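Local atomic coordinates of ribokinase (Staphylococcus aureus, PDB entry 3RY7), a protein that catalyses the magnesium-dependent transfer of phosphate from ATP to O-5 of D-ribose, giving D-ribose 5-phosphate. Residues Tyr22-Pro25 / Gly26-Leu29; Gln268-Leu271 / Ala272-Ile275. All blocks are in the same frame, centred on the assembly; numbering follows the deposited sequence.

Contact 1: Tyr22-Pro25 / Gly26-Leu29; sequences YAQP and GETL
Y22 meets L29 through its backbone: the carbonyl carbon of Y22 lies 4.3 Å from L29 CD1, while the phenol ring leads off the other way and its OH bonds to the carbonyl of T100. Next along, A23 makes the apolar part of the contact. Its CB sits 3.9 Å from L29 CG, and one methyl of the leucine, CD1, comes equally near A23 CA. With CG anti to the carbonyl carbon (chi1 -63°), L29 sends its branch point back across the bend toward A23.

Q24 is where the two arms are tied. Its carbonyl O accepts the amide of E27, N to O 2.9 Å. This bond closes a type II beta turn from Q24 to E27. The glutamate then reaches back over the same residue: CB packs 3.0 Å from Q24 O, the chain runs extended beyond CG, and OE2 comes 2.8 Å from Q24 N. That second bond is less sure, because the placement of OE2 is itself uncertain; the same oxygen is placed in a salt bridge with R21, which shares that doubt.

P25 and G26 fill the two corners in the classic type II order, proline first and then a glycine with positive phi (84°). The proline ring turns outward, although its CB stays 3.5 Å from G26 N.

All of this lies at the surface, at the far bend of the long loop joining strands 12-18 and 36-40 of the small four-stranded sheet, which in ribokinases forms the lid. Within the loop, the bend is held by the Q24-E27 backbone bond and the stiff Pro-Gly corner, with a small apolar contact between L29 and A23 beside them, while R21 may help to balance the charge of E27.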
ATOM      1  N   TYR A  22      -6.122  -0.248 -22.500  1.00 55.09           N
ATOM      2  CA  TYR A  22      -5.589   0.878 -23.251  1.00 51.87           C
ATOM      3  C   TYR A  22      -6.435   1.103 -24.483  1.00 52.79           C
ATOM      4  O   TYR A  22      -6.748   0.160 -25.197  1.00 59.65           O
ATOM      5  CB  TYR A  22      -4.133   0.642 -23.676  1.00 65.23           C
ATOM      6  CG  TYR A  22      -3.135   0.585 -22.536  1.00 65.57           C
ATOM      7  CD1 TYR A  22      -2.954   1.670 -21.683  1.00 57.72           C
ATOM      8  CD2 TYR A  22      -2.360  -0.548 -22.327  1.00 64.42           C
ATOM      9  CE1 TYR A  22      -2.040   1.617 -20.645  1.00 50.27           C
ATOM     10  CE2 TYR A  22      -1.445  -0.608 -21.297  1.00 57.44           C
ATOM     11  CZ  TYR A  22      -1.288   0.474 -20.457  1.00 54.81           C
ATOM     12  OH  TYR A  22      -0.367   0.400 -19.437  1.00 46.60           O
ATOM     13  N   ALA A  23      -6.807   2.352 -24.740  1.00 50.86           N
ATOM     14  CA  ALA A  23      -7.484   2.670 -25.981  1.00 48.16           C
ATOM     15  C   ALA A  23      -6.503   2.407 -27.089  1.00 60.47           C
ATOM     16  O   ALA A  23      -5.311   2.253 -26.847  1.00 65.36           O
ATOM     17  CB  ALA A  23      -7.867   4.133 -26.047  1.00 45.90           C
ATOM     18  N   GLN A  24      -7.018   2.353 -28.308  1.00 59.67           N
ATOM     19  CA  GLN A  24      -6.189   2.218 -29.480  1.00 53.65           C
ATOM     20  C   GLN A  24      -6.393   3.468 -30.298  1.00 57.38           C
ATOM     21  O   GLN A  24      -7.325   4.233 -30.050  1.00 57.14           O
ATOM     22  CB  GLN A  24      -6.550   0.922 -30.212  1.00 67.25           C
ATOM     23  CG  GLN A  24      -5.405  -0.077 -30.324  1.00 69.22           C
ATOM     24  CD  GLN A  24      -5.022  -0.691 -28.988  1.00 75.96           C
ATOM     25  OE1 GLN A  24      -5.884  -1.037 -28.175  1.00 68.68           O
ATOM     26  NE2 GLN A  24      -3.721  -0.836 -28.758  1.00 81.28           N
ATOM     27  N   PRO A  25      -5.506   3.694 -31.266  1.00 57.96           N
ATOM     28  CA  PRO A  25      -5.534   4.894 -32.101  1.00 59.74           C
ATOM     29  C   PRO A  25      -6.935   5.159 -32.647  1.00 62.02           C
ATOM     30  O   PRO A  25      -7.548   4.243 -33.194  1.00 76.33           O
ATOM     31  CB  PRO A  25      -4.617   4.489 -33.248  1.00 57.33           C
ATOM     32  CG  PRO A  25      -3.562   3.659 -32.576  1.00 58.82           C
ATOM     33  CD  PRO A  25      -4.227   2.956 -31.421  1.00 55.58           C
ATOM     34  N   GLY A  26      -7.437   6.381 -32.478  1.00 57.47           N
ATOM     35  CA  GLY A  26      -8.746   6.761 -32.994  1.00 59.67           C
ATOM     36  C   GLY A  26      -9.918   6.384 -32.099  1.00 56.30           C
ATOM     37  O   GLY A  26     -11.043   6.836 -32.318  1.00 56.98           O
ATOM     38  N   GLU A  27      -9.662   5.554 -31.093  1.00 51.63           N
ATOM     39  CA  GLU A  27     -10.715   5.086 -30.190  1.00 57.59           C
ATOM     40  C   GLU A  27     -11.060   6.096 -29.091  1.00 59.12           C
ATOM     41  O   GLU A  27     -10.281   7.009 -28.797  1.00 52.41           O
ATOM     42  CB  GLU A  27     -10.285   3.786 -29.509  1.00 47.85           C
ATOM     43  CG  GLU A  27     -11.118   2.593 -29.878  1.00 60.53           C
ATOM     44  CD  GLU A  27     -10.796   1.392 -29.023  1.00 65.47           C
ATOM     45  OE1 GLU A  27     -11.711   0.575 -28.768  1.00 69.41           O
ATOM     46  OE2 GLU A  27      -9.628   1.269 -28.600  1.00 57.52           O
ATOM     47  N   THR A  28     -12.233   5.918 -28.487  1.00 55.71           N
ATOM     48  CA  THR A  28     -12.619   6.658 -27.293  1.00 42.02           C
ATOM     49  C   THR A  28     -13.147   5.702 -26.249  1.00 44.62           C
ATOM     50  O   THR A  28     -14.244   5.165 -26.389  1.00 52.80           O
ATOM     51  CB  THR A  28     -13.722   7.676 -27.578  1.00 48.18           C
ATOM     52  OG1 THR A  28     -13.234   8.687 -28.470  1.00 37.95           O
ATOM     53  CG2 THR A  28     -14.177   8.326 -26.274  1.00 43.61           C
ATOM     54  N   LEU A  29     -12.357   5.466 -25.212  1.00 34.12           N
ATOM     55  CA  LEU A  29     -12.804   4.644 -24.104  1.00 36.49           C
ATOM     56  C   LEU A  29     -13.255   5.532 -22.950  1.00 46.98           C
ATOM     57  O   LEU A  29     -13.055   6.752 -22.982  1.00 41.80           O
ATOM     58  CB  LEU A  29     -11.694   3.709 -23.651  1.00 37.20           C
ATOM     59  CG  LEU A  29     -11.263   2.710 -24.721  1.00 52.58           C
ATOM     60  CD1 LEU A  29     -10.709   1.460 -24.049  1.00 53.32           C
ATOM     61  CD2 LEU A  29     -12.458   2.372 -25.609  1.00 48.40           C
TER

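Contact 2: Gln268-Leu271 / Ala272-Ile275; sequences QDNL and ADAI
A272 follows L271 at the start of the helix, its methyl touching Q237 and I239 of strand 236-239.

D273 reaches back to N270. Its chi1 of 163° swings CG away from the backbone N, which lets OD1 come to 3.4 Å from N270 ND2, a weak but fairly straight bond in which the amide and carboxylate planes stand 52° apart. The asparagine amide has firmer business elsewhere: OD1 takes the N-H of N265 and ND2 gives to the carbonyl of R263, so its rotation is set by the preceding loop and the end of helix 252-263. Although N270 holds the N-cap position of helix 271-283, its side chain caps no amide; the first turn is closed by main-chain i to i+4 bonds.

A274 supplies the first of these, its N 2.9 Å from N270 O. Its CB, 3.4 Å from that same oxygen, is buried with F260 and R263 on the neighbouring helix.

I275 repeats the bond one residue on, N to L271 O at 2.9 Å, and its CG1 presses to 3.1 Å from the same carbonyl oxygen. From there the side chain touches F256 and F260 of helix 252-263 as well as T228 and F230 of strand 228-231, about 4 Å from the side chain of N279, which probably binds ATP.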
ATOM      1  N   GLN A 268      34.955   2.442   0.002  1.00 33.98           N
ATOM      2  CA  GLN A 268      34.326   1.434  -0.849  1.00 29.37           C
ATOM      3  C   GLN A 268      34.800   0.005  -0.539  1.00 34.54           C
ATOM      4  O   GLN A 268      34.868  -0.850  -1.434  1.00 33.03           O
ATOM      5  CB  GLN A 268      34.533   1.763  -2.332  1.00 37.15           C
ATOM      6  CG  GLN A 268      33.794   3.018  -2.817  1.00 33.13           C
ATOM      7  CD  GLN A 268      33.899   3.197  -4.325  1.00 31.94           C
ATOM      8  OE1 GLN A 268      34.244   4.281  -4.808  1.00 35.86           O
ATOM      9  NE2 GLN A 268      33.610   2.133  -5.078  1.00 25.06           N
ATOM     10  N   ASP A 269      35.121  -0.253   0.726  1.00 33.55           N
ATOM     11  CA  ASP A 269      35.603  -1.578   1.136  1.00 42.02           C
ATOM     12  C   ASP A 269      34.440  -2.542   1.389  1.00 39.84           C
ATOM     13  O   ASP A 269      34.648  -3.733   1.621  1.00 42.32           O
ATOM     14  CB  ASP A 269      36.509  -1.470   2.374  1.00 41.85           C
ATOM     15  CG  ASP A 269      35.794  -0.851   3.577  1.00 50.12           C
ATOM     16  OD1 ASP A 269      36.470  -0.354   4.508  1.00 55.32           O
ATOM     17  OD2 ASP A 269      34.544  -0.854   3.590  1.00 48.07           O
ATOM     18  N   ASN A 270      33.217  -2.012   1.324  1.00 36.50           N
ATOM     19  CA  ASN A 270      31.999  -2.772   1.597  1.00 34.00           C
ATOM     20  C   ASN A 270      31.004  -2.745   0.437  1.00 32.82           C
ATOM     21  O   ASN A 270      29.802  -2.612   0.642  1.00 32.48           O
ATOM     22  CB  ASN A 270      31.317  -2.248   2.857  1.00 36.18           C
ATOM     23  CG  ASN A 270      30.695  -0.881   2.653  1.00 37.74           C
ATOM     24  OD1 ASN A 270      31.220  -0.053   1.906  1.00 35.03           O
ATOM     25  ND2 ASN A 270      29.575  -0.634   3.316  1.00 30.80           N
ATOM     26  N   LEU A 271      31.514  -2.876  -0.779  1.00 27.36           N
ATOM     27  CA  LEU A 271      30.662  -2.900  -1.960  1.00 31.73           C
ATOM     28  C   LEU A 271      29.536  -3.930  -1.858  1.00 34.76           C
ATOM     29  O   LEU A 271      28.377  -3.597  -2.074  1.00 32.24           O
ATOM     30  CB  LEU A 271      31.489  -3.163  -3.220  1.00 30.73           C
ATOM     31  CG  LEU A 271      31.787  -1.924  -4.066  1.00 40.64           C
ATOM     32  CD1 LEU A 271      31.862  -0.713  -3.180  1.00 37.88           C
ATOM     33  CD2 LEU A 271      33.081  -2.075  -4.865  1.00 30.71           C
ATOM     34  N   ALA A 272      29.880  -5.181  -1.552  1.00 29.74           N
ATOM     35  CA  ALA A 272      28.878  -6.249  -1.505  1.00 36.98           C
ATOM     36  C   ALA A 272      27.835  -6.053  -0.388  1.00 31.22           C
ATOM     37  O   ALA A 272      26.655  -6.320  -0.589  1.00 30.69           O
ATOM     38  CB  ALA A 272      29.552  -7.627  -1.396  1.00 36.61           C
ATOM     39  N   ASP A 273      28.279  -5.591   0.778  1.00 29.65           N
ATOM     40  CA  ASP A 273      27.362  -5.294   1.878  1.00 32.78           C
ATOM     41  C   ASP A 273      26.393  -4.159   1.514  1.00 41.77           C
ATOM     42  O   ASP A 273      25.178  -4.247   1.763  1.00 33.95           O
ATOM     43  CB  ASP A 273      28.155  -4.936   3.139  1.00 32.65           C
ATOM     44  CG  ASP A 273      27.308  -4.224   4.186  1.00 45.27           C
ATOM     45  OD1 ASP A 273      27.756  -3.154   4.649  1.00 51.34           O
ATOM     46  OD2 ASP A 273      26.204  -4.717   4.541  1.00 52.70           O
ATOM     47  N   ALA A 274      26.935  -3.094   0.927  1.00 34.45           N
ATOM     48  CA  ALA A 274      26.123  -1.966   0.496  1.00 30.85           C
ATOM     49  C   ALA A 274      25.134  -2.393  -0.587  1.00 26.52           C
ATOM     50  O   ALA A 274      23.991  -1.955  -0.599  1.00 32.53           O
ATOM     51  CB  ALA A 274      27.021  -0.803   0.001  1.00 31.89           C
ATOM     52  N   ILE A 275      25.570  -3.256  -1.494  1.00 23.61           N
ATOM     53  CA  ILE A 275      24.684  -3.750  -2.542  1.00 28.88           C
ATOM     54  C   ILE A 275      23.565  -4.642  -1.979  1.00 41.99           C
ATOM     55  O   ILE A 275      22.433  -4.648  -2.491  1.00 34.16           O
ATOM     56  CB  ILE A 275      25.477  -4.485  -3.633  1.00 36.50           C
ATOM     57  CG1 ILE A 275      26.329  -3.470  -4.415  1.00 32.68           C
ATOM     58  CG2 ILE A 275      24.538  -5.258  -4.555  1.00 27.53           C
ATOM     59  CD1 ILE A 275      27.133  -4.077  -5.537  1.00 27.95           C
TER
HETATM   60  O   HOH W   1      29.031  -2.004   6.330  1.00 51.34           O

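How the contacts relate
Contact 1 comes early in the chain and closes long before contact 2 opens. Their centres stand 48 Å apart on opposite sides of the chain's centre, and even the nearest atoms are separated by about 29 Å. They belong to different parts of the ribokinase fold. Residues 22-29 bend the loop between two strands of the small four-stranded lid sheet, strands whose far ends carry, or lead into, the probable ribose-binding residues N12-D14 and G41-N45. Residues 268-275 run from a loop into the first turn of helix 271-283 in the large alpha/beta domain, beside strands 228-231 and 236-239 at one edge of the nine-stranded sheet and close to the probable ATP site.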